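Local coordinates for Lmo2445 protein (PDB 5HZL) that is of unknown function but, as a secreted internalin-like leucine-rich-repeat protein of Listeria monocytogenes, binds calcium ions, at residues 187-190 with 194-197; 114-119 with 127-132; 240-243 with 249-252. All coordinates share one frame; numbering follows the deposited sequence.

Interaction 1: 187-190 with 194-197. With CA (calcium ion), chain D; CA (calcium ion), chain F.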
ATOM      1  N   GLU A 187      -4.326  -8.963 -12.596  1.00 57.62           N
ATOM      2  CA  GLU A 187      -4.673 -10.283 -13.125  1.00 60.38           C
ATOM      3  C   GLU A 187      -3.597 -11.349 -13.184  1.00 60.04           C
ATOM      4  O   GLU A 187      -3.810 -12.451 -12.691  1.00 60.07           O
ATOM      5  CB  GLU A 187      -5.301 -10.174 -14.516  1.00 64.06           C
ATOM      6  CG  GLU A 187      -6.666  -9.523 -14.512  1.00 65.66           C
ATOM      7  CD  GLU A 187      -7.362  -9.631 -15.850  1.00 69.09           C
ATOM      8  OE1 GLU A 187      -8.609  -9.618 -15.843  1.00 70.14           O
ATOM      9  OE2 GLU A 187      -6.677  -9.755 -16.900  1.00 71.86           O
ATOM     10  N   ASP A 188      -2.461 -11.029 -13.794  1.00 59.43           N
ATOM     11  CA  ASP A 188      -1.389 -12.016 -13.945  1.00 60.12           C
ATOM     12  C   ASP A 188      -1.052 -12.795 -12.680  1.00 59.46           C
ATOM     13  O   ASP A 188      -1.083 -14.030 -12.692  1.00 60.74           O
ATOM     14  CB  ASP A 188      -0.098 -11.386 -14.491  1.00 60.76           C
ATOM     15  CG  ASP A 188      -0.226 -10.886 -15.925  1.00 61.14           C
ATOM     16  OD1 ASP A 188      -1.346 -10.711 -16.439  1.00 61.01           O
ATOM     17  OD2 ASP A 188       0.837 -10.665 -16.538  1.00 62.52           O
ATOM     18  N   ILE A 189      -0.762 -12.072 -11.599  1.00 57.41           N
ATOM     19  CA  ILE A 189      -0.379 -12.702 -10.336  1.00 57.02           C
ATOM     20  C   ILE A 189      -1.486 -13.592  -9.753  1.00 57.43           C
ATOM     21  O   ILE A 189      -1.179 -14.679  -9.252  1.00 57.38           O
ATOM     22  CB  ILE A 189       0.158 -11.668  -9.308  1.00 56.28           C
ATOM     23  CG1 ILE A 189       0.924 -12.353  -8.169  1.00 56.34           C
ATOM     24  CG2 ILE A 189      -0.946 -10.757  -8.795  1.00 55.68           C
ATOM     25  CD1 ILE A 189       2.157 -13.117  -8.624  1.00 57.92           C
ATOM     26  N   PHE A 190      -2.753 -13.169  -9.820  1.00 57.09           N
ATOM     27  CA  PHE A 190      -3.830 -14.021  -9.301  1.00 58.11           C
ATOM     28  C   PHE A 190      -4.080 -15.257 -10.164  1.00 60.35           C
ATOM     29  O   PHE A 190      -4.442 -16.307  -9.638  1.00 61.22           O
ATOM     30  CB  PHE A 190      -5.151 -13.276  -9.090  1.00 58.20           C
ATOM     31  CG  PHE A 190      -5.096 -12.202  -8.046  1.00 57.58           C
ATOM     32  CD1 PHE A 190      -4.551 -12.451  -6.788  1.00 58.42           C
ATOM     33  CD2 PHE A 190      -5.683 -10.980  -8.271  1.00 57.42           C
ATOM     34  CE1 PHE A 190      -4.517 -11.467  -5.814  1.00 57.93           C
ATOM     35  CE2 PHE A 190      -5.663  -9.996  -7.292  1.00 57.95           C
ATOM     36  CZ  PHE A 190      -5.078 -10.238  -6.060  1.00 57.05           C
ATOM     37  N   GLN A 194       0.591 -19.085  -8.171  1.00 67.18           N
ATOM     38  CA  GLN A 194       1.701 -19.174  -7.200  1.00 67.35           C
ATOM     39  C   GLN A 194       1.204 -19.001  -5.768  1.00 65.08           C
ATOM     40  O   GLN A 194       1.667 -19.673  -4.835  1.00 65.78           O
ATOM     41  CB  GLN A 194       2.723 -18.035  -7.345  1.00 66.86           C
ATOM     42  CG  GLN A 194       3.504 -17.881  -8.634  1.00 68.49           C
ATOM     43  CD  GLN A 194       4.558 -16.775  -8.517  1.00 67.70           C
ATOM     44  OE1 GLN A 194       4.836 -16.260  -7.419  1.00 64.74           O
ATOM     45  NE2 GLN A 194       5.164 -16.416  -9.644  1.00 68.67           N
ATOM     46  N   LEU A 195       0.273 -18.060  -5.635  1.00 61.83           N
ATOM     47  CA  LEU A 195      -0.288 -17.656  -4.362  1.00 60.06           C
ATOM     48  C   LEU A 195      -1.189 -18.664  -3.664  1.00 61.16           C
ATOM     49  O   LEU A 195      -2.263 -18.992  -4.163  1.00 60.71           O
ATOM     50  CB  LEU A 195      -1.091 -16.359  -4.551  1.00 57.61           C
ATOM     51  CG  LEU A 195      -0.403 -15.174  -5.227  1.00 56.11           C
ATOM     52  CD1 LEU A 195      -1.412 -14.051  -5.397  1.00 54.57           C
ATOM     53  CD2 LEU A 195       0.827 -14.707  -4.463  1.00 55.74           C
ATOM     54  N   GLY A 196      -0.738 -19.126  -2.496  1.00 62.40           N
ATOM     55  CA  GLY A 196      -1.501 -20.048  -1.657  1.00 63.94           C
ATOM     56  C   GLY A 196      -2.485 -19.268  -0.777  1.00 63.09           C
ATOM     57  O   GLY A 196      -3.417 -19.852  -0.224  1.00 66.07           O
ATOM     58  N   THR A 197      -2.268 -17.957  -0.644  1.00 60.05           N
ATOM     59  CA  THR A 197      -3.118 -17.073   0.147  1.00 59.35           C
ATOM     60  C   THR A 197      -3.284 -15.764  -0.633  1.00 58.73           C
ATOM     61  O   THR A 197      -2.304 -15.188  -1.104  1.00 59.70           O
ATOM     62  CB  THR A 197      -2.470 -16.766   1.521  1.00 59.05           C
ATOM     63  OG1 THR A 197      -2.241 -17.983   2.239  1.00 59.91           O
ATOM     64  CG2 THR A 197      -3.357 -15.848   2.374  1.00 57.56           C
TER
HETATM   65 CA    CA D 403      -7.449  -9.083 -19.246  1.00 79.75          CA
HETATM   66 CA    CA F 405       3.173 -21.333  -4.026  1.00 64.08          CA
HETATM   67  O   HOH W   1      -2.073 -17.152  -7.683  1.00 45.64           O
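I189 and L195 close one loop of the leucine-rich-repeat solenoid: the short helix 187-191 turns back through a loop into strand 197-199, the last strand of the long parallel sheet. The packed part is small and apolar. L195 points its side chain at the helix, and its CD1 methyl does most of the touching, lying 4.0 Å from CG1 of I189 and 3.8 Å from CD1 of F190. The I189 and L195 side chains cross at about a right angle, whereas the ring of F190 meets the methyl obliquely. F190 starts out from the helix facing away from the loop; its CG stands anti to the carbonyl carbon (chi1 -64°), and one flank of the ring still reaches the leucine. Both I189 and L195 also rest on L175 of the neighbouring strand 174-176, which joins this turn to the preceding strand of the sheet.

The other side is looser and wetter. A water bridges the two backbones: it donates to O of I189 at 3.1 Å and accepts from N of L195 at 3.2 Å. The same carbonyl of I189 is also bonded by the hydroxyl of S192, in the link between the two segments. G196 and T197 are exposed and pair with D173 through backbone bonds.

Calcium ions mark both outer ends. At the helix start, OE2 of the extended E187 side chain binds one ion at 2.6 Å together with E163, close to the carboxylate of D230, so the metal probably offsets the gathered negative charge. At the loop, a second ion shared with D173 is held by the backbone O of Q194 at 2.4 Å.

Interaction 2: 114-119 with 127-132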
ATOM      1  N   THR A 114       3.339   6.857   3.008  1.00 35.21           N
ATOM      2  CA  THR A 114       2.743   7.276   1.753  1.00 35.75           C
ATOM      3  C   THR A 114       3.530   6.761   0.560  1.00 37.33           C
ATOM      4  O   THR A 114       2.987   6.713  -0.542  1.00 39.42           O
ATOM      5  CB  THR A 114       2.655   8.814   1.665  1.00 36.22           C
ATOM      6  OG1 THR A 114       3.974   9.401   1.719  1.00 36.75           O
ATOM      7  CG2 THR A 114       1.784   9.356   2.800  1.00 35.48           C
ATOM      8  N   VAL A 115       4.798   6.396   0.763  1.00 38.31           N
ATOM      9  CA  VAL A 115       5.658   5.877  -0.314  1.00 39.47           C
ATOM     10  C   VAL A 115       6.612   4.857   0.265  1.00 40.60           C
ATOM     11  O   VAL A 115       7.333   5.158   1.230  1.00 41.13           O
ATOM     12  CB  VAL A 115       6.560   6.979  -0.945  1.00 40.73           C
ATOM     13  CG1 VAL A 115       7.558   6.399  -1.951  1.00 40.69           C
ATOM     14  CG2 VAL A 115       5.724   8.064  -1.595  1.00 41.57           C
ATOM     15  N   PHE A 116       6.626   3.669  -0.339  1.00 41.21           N
ATOM     16  CA  PHE A 116       7.527   2.597   0.053  1.00 41.79           C
ATOM     17  C   PHE A 116       8.427   2.444  -1.175  1.00 42.39           C
ATOM     18  O   PHE A 116       8.049   1.780  -2.128  1.00 41.33           O
ATOM     19  CB  PHE A 116       6.743   1.333   0.382  1.00 42.51           C
ATOM     20  CG  PHE A 116       7.609   0.193   0.809  1.00 44.15           C
ATOM     21  CD1 PHE A 116       8.069   0.103   2.128  1.00 44.32           C
ATOM     22  CD2 PHE A 116       7.982  -0.785  -0.103  1.00 44.72           C
ATOM     23  CE1 PHE A 116       8.885  -0.951   2.520  1.00 45.11           C
ATOM     24  CE2 PHE A 116       8.792  -1.835   0.284  1.00 45.78           C
ATOM     25  CZ  PHE A 116       9.248  -1.922   1.596  1.00 45.90           C
ATOM     26  N   PRO A 117       9.637   3.043  -1.146  1.00 44.93           N
ATOM     27  CA  PRO A 117      10.505   3.018  -2.333  1.00 46.80           C
ATOM     28  C   PRO A 117      11.156   1.686  -2.685  1.00 47.55           C
ATOM     29  O   PRO A 117      11.240   0.765  -1.851  1.00 46.83           O
ATOM     30  CB  PRO A 117      11.611   4.019  -1.970  1.00 47.19           C
ATOM     31  CG  PRO A 117      11.776   3.821  -0.498  1.00 46.32           C
ATOM     32  CD  PRO A 117      10.394   3.493   0.044  1.00 44.87           C
ATOM     33  N   ASP A 118      11.591   1.619  -3.941  1.00 48.26           N
ATOM     34  CA  ASP A 118      12.291   0.470  -4.467  1.00 49.36           C
ATOM     35  C   ASP A 118      13.636   0.548  -3.740  1.00 49.82           C
ATOM     36  O   ASP A 118      14.291   1.601  -3.706  1.00 48.54           O
ATOM     37  CB  ASP A 118      12.422   0.545  -5.996  1.00 51.15           C
ATOM     38  CG  ASP A 118      11.053   0.438  -6.730  1.00 51.95           C
ATOM     39  OD1 ASP A 118      10.082  -0.171  -6.202  1.00 50.05           O
ATOM     40  OD2 ASP A 118      10.957   0.946  -7.870  1.00 54.05           O
ATOM     41  N   ALA A 119      14.013  -0.565  -3.129  1.00 49.77           N
ATOM     42  CA  ALA A 119      15.226  -0.634  -2.340  1.00 50.40           C
ATOM     43  C   ALA A 119      15.815  -2.021  -2.397  1.00 51.44           C
ATOM     44  O   ALA A 119      15.096  -3.018  -2.473  1.00 52.00           O
ATOM     45  CB  ALA A 119      14.905  -0.265  -0.903  1.00 49.79           C
ATOM     46  N   VAL A 127       6.768  -8.471   4.484  1.00 43.11           N
ATOM     47  CA  VAL A 127       6.543  -7.041   4.637  1.00 43.22           C
ATOM     48  C   VAL A 127       5.068  -6.804   5.003  1.00 41.91           C
ATOM     49  O   VAL A 127       4.197  -7.267   4.298  1.00 42.69           O
ATOM     50  CB  VAL A 127       6.999  -6.295   3.346  1.00 44.44           C
ATOM     51  CG1 VAL A 127       6.201  -6.716   2.116  1.00 44.71           C
ATOM     52  CG2 VAL A 127       6.905  -4.794   3.508  1.00 44.84           C
ATOM     53  N   ASP A 128       4.807  -6.132   6.128  1.00 42.68           N
ATOM     54  CA  ASP A 128       3.444  -5.803   6.619  1.00 43.07           C
ATOM     55  C   ASP A 128       3.259  -4.281   6.508  1.00 42.28           C
ATOM     56  O   ASP A 128       3.674  -3.526   7.385  1.00 41.48           O
ATOM     57  CB  ASP A 128       3.234  -6.277   8.072  1.00 45.27           C
ATOM     58  CG  ASP A 128       1.797  -5.992   8.624  1.00 48.81           C
ATOM     59  OD1 ASP A 128       0.893  -5.576   7.859  1.00 50.21           O
ATOM     60  OD2 ASP A 128       1.561  -6.207   9.849  1.00 50.47           O
ATOM     61  N   LEU A 129       2.639  -3.851   5.410  1.00 42.04           N
ATOM     62  CA  LEU A 129       2.386  -2.438   5.123  1.00 41.57           C
ATOM     63  C   LEU A 129       0.897  -2.119   5.176  1.00 40.20           C
ATOM     64  O   LEU A 129       0.428  -1.150   4.586  1.00 40.19           O
ATOM     65  CB  LEU A 129       2.964  -2.097   3.748  1.00 42.59           C
ATOM     66  CG  LEU A 129       4.485  -2.144   3.654  1.00 43.75           C
ATOM     67  CD1 LEU A 129       4.953  -2.205   2.210  1.00 44.47           C
ATOM     68  CD2 LEU A 129       5.103  -0.951   4.370  1.00 44.98           C
ATOM     69  N   SER A 130       0.159  -2.930   5.916  1.00 39.22           N
ATOM     70  CA  SER A 130      -1.264  -2.730   6.056  1.00 38.27           C
ATOM     71  C   SER A 130      -1.583  -1.461   6.861  1.00 37.80           C
ATOM     72  O   SER A 130      -0.852  -1.093   7.767  1.00 37.37           O
ATOM     73  CB  SER A 130      -1.861  -3.937   6.774  1.00 38.37           C
ATOM     74  OG  SER A 130      -1.289  -4.092   8.066  1.00 37.98           O
ATOM     75  N   GLN A 131      -2.678  -0.801   6.497  1.00 37.33           N
ATOM     76  CA  GLN A 131      -3.163   0.390   7.176  1.00 37.22           C
ATOM     77  C   GLN A 131      -2.302   1.630   7.075  1.00 37.60           C
ATOM     78  O   GLN A 131      -2.287   2.490   7.966  1.00 36.69           O
ATOM     79  CB  GLN A 131      -3.586   0.062   8.609  1.00 38.47           C
ATOM     80  CG  GLN A 131      -4.773  -0.899   8.634  1.00 38.80           C
ATOM     81  CD  GLN A 131      -5.248  -1.230  10.028  1.00 39.33           C
ATOM     82  OE1 GLN A 131      -4.466  -1.505  10.943  1.00 40.81           O
ATOM     83  NE2 GLN A 131      -6.541  -1.242  10.189  1.00 40.52           N
ATOM     84  N   ASN A 132      -1.593   1.717   5.958  1.00 37.47           N
ATOM     85  CA  ASN A 132      -0.775   2.874   5.648  1.00 37.44           C
ATOM     86  C   ASN A 132      -1.626   3.758   4.720  1.00 36.53           C
ATOM     87  O   ASN A 132      -2.852   3.644   4.739  1.00 34.26           O
ATOM     88  CB  ASN A 132       0.590   2.445   5.120  1.00 37.83           C
ATOM     89  CG  ASN A 132       1.508   1.970   6.233  1.00 38.61           C
ATOM     90  OD1 ASN A 132       1.898   2.753   7.099  1.00 38.32           O
ATOM     91  ND2 ASN A 132       1.898   0.702   6.189  1.00 39.49           N
TER
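The hydrophobic core of the leucine-rich-repeat solenoid holds this contact, in which F116, on the segment that follows strand 113-115, reaches across to V127 of strand 126-128 and L129 just beyond it. F116, V127 and L129 all start out toward the opposite segment, and the side chains of F116 and L129 meet at about a right angle. The CD1 methyl of L129 stands over the middle of one ring face, 3.9 Å from the centroid of the F116 ring and only 12° off its normal, a CH-pi contact. The second methyl, CD2 of L129, touches the ring nearer its rim, 3.9 Å from CD1 of F116. Farther out along the ring, CG2 of V127 approaches CZ of F116 obliquely at 4.2 Å. With CG anti to the backbone N and beside the carbonyl carbon (chi1 -179°), the ring presents one face to L129.

Polar bonds within 127-132 shape the chain beside the apolar patch. L129 to N132 form a type II turn, and ND2 of N132 bonds back to O of L129 at 2.9 Å, lying above the carbonyl plane rather than on a lone pair. From within the turn, the S130 hydroxyl OG reaches back to OD1 of D128 at 2.6 Å on the syn side of the carboxylate; a weak bond from N of S130 reaches the same oxygen. N132 sits at the consensus asparagine position of the repeat, and its amide grips the backbone of the preceding turn: ND2 to O of A108, OD1 from N of A111 and of I113.

Strand 126-128 runs parallel between strands 105-107 and 149-151; I106 of the first packs on both F116 and V127, I150 of the second touches V127, and L93 and M144 add further contacts to F116.

Interaction 3: 240-243 with 249-252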
ATOM      1  N   ILE A 240     -25.114  -6.644 -10.193  1.00 75.51           N
ATOM      2  CA  ILE A 240     -24.719  -5.221 -10.304  1.00 69.41           C
ATOM      3  C   ILE A 240     -25.921  -4.276 -10.100  1.00 66.70           C
ATOM      4  O   ILE A 240     -26.987  -4.493 -10.666  1.00 69.84           O
ATOM      5  CB  ILE A 240     -23.982  -4.947 -11.628  1.00 68.51           C
ATOM      6  CG1 ILE A 240     -23.721  -3.451 -11.801  1.00 68.91           C
ATOM      7  CG2 ILE A 240     -24.789  -5.440 -12.816  1.00 72.97           C
ATOM      8  CD1 ILE A 240     -22.851  -3.114 -12.999  1.00 69.48           C
ATOM      9  N   ILE A 241     -25.730  -3.240  -9.279  1.00 61.80           N
ATOM     10  CA  ILE A 241     -26.769  -2.260  -8.933  1.00 60.64           C
ATOM     11  C   ILE A 241     -26.268  -0.845  -9.209  1.00 58.34           C
ATOM     12  O   ILE A 241     -25.106  -0.549  -8.979  1.00 57.72           O
ATOM     13  CB  ILE A 241     -27.170  -2.339  -7.420  1.00 61.75           C
ATOM     14  CG1 ILE A 241     -27.768  -3.708  -7.020  1.00 63.57           C
ATOM     15  CG2 ILE A 241     -28.161  -1.237  -7.040  1.00 62.62           C
ATOM     16  CD1 ILE A 241     -26.790  -4.862  -6.944  1.00 63.28           C
ATOM     17  N   ILE A 242     -27.153   0.016  -9.712  1.00 59.19           N
ATOM     18  CA  ILE A 242     -26.863   1.427 -10.016  1.00 57.87           C
ATOM     19  C   ILE A 242     -27.744   2.267  -9.092  1.00 57.25           C
ATOM     20  O   ILE A 242     -28.958   2.106  -9.083  1.00 60.14           O
ATOM     21  CB  ILE A 242     -27.081   1.781 -11.517  1.00 59.27           C
ATOM     22  CG1 ILE A 242     -25.859   1.394 -12.367  1.00 58.58           C
ATOM     23  CG2 ILE A 242     -27.207   3.286 -11.719  1.00 60.22           C
ATOM     24  CD1 ILE A 242     -25.482  -0.067 -12.344  1.00 59.19           C
ATOM     25  N   LYS A 243     -27.132   3.157  -8.321  1.00 56.23           N
ATOM     26  CA  LYS A 243     -27.870   3.994  -7.388  1.00 58.11           C
ATOM     27  C   LYS A 243     -27.616   5.453  -7.644  1.00 58.11           C
ATOM     28  O   LYS A 243     -26.604   5.822  -8.232  1.00 57.29           O
ATOM     29  CB  LYS A 243     -27.498   3.656  -5.952  1.00 58.88           C
ATOM     30  CG  LYS A 243     -27.681   2.188  -5.660  1.00 61.35           C
ATOM     31  CD  LYS A 243     -27.615   1.840  -4.189  1.00 63.85           C
ATOM     32  CE  LYS A 243     -26.253   2.049  -3.589  1.00 63.25           C
ATOM     33  NZ  LYS A 243     -26.343   1.657  -2.159  1.00 66.05           N
ATOM     34  N   LEU A 249     -31.590   2.882  -8.709  1.00 64.79           N
ATOM     35  CA  LEU A 249     -32.159   3.477  -9.924  1.00 66.11           C
ATOM     36  C   LEU A 249     -32.572   2.344 -10.860  1.00 67.23           C
ATOM     37  O   LEU A 249     -33.665   2.384 -11.412  1.00 69.71           O
ATOM     38  CB  LEU A 249     -31.159   4.416 -10.602  1.00 64.33           C
ATOM     39  CG  LEU A 249     -31.689   5.322 -11.720  1.00 65.79           C
ATOM     40  CD1 LEU A 249     -32.695   6.322 -11.165  1.00 68.07           C
ATOM     41  CD2 LEU A 249     -30.555   6.075 -12.402  1.00 64.15           C
ATOM     42  N   TYR A 250     -31.691   1.355 -11.042  1.00 65.51           N
ATOM     43  CA  TYR A 250     -31.974   0.170 -11.875  1.00 66.50           C
ATOM     44  C   TYR A 250     -30.911  -0.912 -11.636  1.00 66.16           C
ATOM     45  O   TYR A 250     -29.804  -0.601 -11.197  1.00 63.24           O
ATOM     46  CB  TYR A 250     -32.097   0.506 -13.378  1.00 65.39           C
ATOM     47  CG  TYR A 250     -30.841   1.004 -14.039  1.00 62.42           C
ATOM     48  CD1 TYR A 250     -30.472   2.344 -13.960  1.00 61.54           C
ATOM     49  CD2 TYR A 250     -30.029   0.144 -14.773  1.00 61.57           C
ATOM     50  CE1 TYR A 250     -29.310   2.811 -14.576  1.00 59.58           C
ATOM     51  CE2 TYR A 250     -28.870   0.602 -15.398  1.00 59.76           C
ATOM     52  CZ  TYR A 250     -28.510   1.932 -15.294  1.00 58.70           C
ATOM     53  OH  TYR A 250     -27.352   2.385 -15.901  1.00 56.27           O
ATOM     54  N   GLU A 251     -31.269  -2.171 -11.905  1.00 69.20           N
ATOM     55  CA  GLU A 251     -30.367  -3.324 -11.753  1.00 70.92           C
ATOM     56  C   GLU A 251     -30.207  -3.969 -13.126  1.00 71.83           C
ATOM     57  O   GLU A 251     -30.963  -4.877 -13.477  1.00 75.04           O
ATOM     58  CB  GLU A 251     -30.921  -4.352 -10.765  1.00 75.44           C
ATOM     59  CG  GLU A 251     -31.146  -3.828  -9.356  1.00 78.58           C
ATOM     60  CD  GLU A 251     -31.718  -4.878  -8.400  1.00 83.71           C
ATOM     61  OE1 GLU A 251     -31.704  -6.091  -8.720  1.00 86.15           O
ATOM     62  OE2 GLU A 251     -32.182  -4.484  -7.307  1.00 86.33           O
ATOM     63  N   PRO A 252     -29.214  -3.515 -13.912  1.00 71.10           N
ATOM     64  CA  PRO A 252     -29.021  -4.053 -15.252  1.00 72.55           C
ATOM     65  C   PRO A 252     -28.261  -5.372 -15.253  1.00 71.61           C
ATOM     66  O   PRO A 252     -27.648  -5.721 -14.246  1.00 66.51           O
ATOM     67  CB  PRO A 252     -28.184  -2.968 -15.927  1.00 70.40           C
ATOM     68  CG  PRO A 252     -27.307  -2.496 -14.824  1.00 68.40           C
ATOM     69  CD  PRO A 252     -28.118  -2.597 -13.554  1.00 68.47           C
TER
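I242 and Y250 run alongside each other from the same face of the antiparallel beta hairpin formed by strands 240-244 and 247-250 in the C-terminal domain, where they form a hydrogen-bonded pair. The Y250 ring turns one face to I242: CB of I242 stands 4.1 Å from the centroid of the Y250 ring, 17° off its normal and displaced toward the rim, a CH-pi contact. The CG2 methyl of I242 comes closer to one ring carbon, 3.6 Å from CE1 of Y250. The tyrosine CG sits between its own backbone N and carbonyl carbon (chi1 65°), an orientation that folds the ring over the isoleucine instead of out from the strand edge. At the far end of the ring, the hydroxyl accepts a bond from N of E266.

P252 crosses I242 at about a right angle, its CD 3.8 Å from CD1 of I242, and so extends the apolar patch past the ring. I241 and E251 again run alongside each other, with CG1 of I241 against CG of E251.

Strand 240-244 also pairs with strand 273-281 through backbone bonds of I241 with S280 and of K243 with E278, whereas strand 247-250 is the outermost strand of this sheet within the chain. The pairing is irregular at L249 and Y250, which both face I242, a classic beta bulge, so the carbonyl of I242 takes two donors: a weak one from N of Y250 at 3.4 Å, and N of L249 at 2.8 Å. In return, N of I242 donates to O of Y250 at 3.1 Å.

How the interactions relate
The three contacts follow one another along the chain and along the elongated molecule, none touching another. Interactions 1 and 2 belong to the leucine-rich-repeat part: their strands 197-199 and 126-128 are members of the same seven-stranded parallel sheet, and their centres lie about 20 Å apart. Interaction 3 sits in the separate mixed sheet of the C-terminal domain, its centre about 31 Å from that of interaction 1 and about 36 Å from that of interaction 2. Calcium binds directly only in interaction 1; L129 of interaction 2 and P252 of interaction 3 each have side chains about 13 Å from a bound calcium ion.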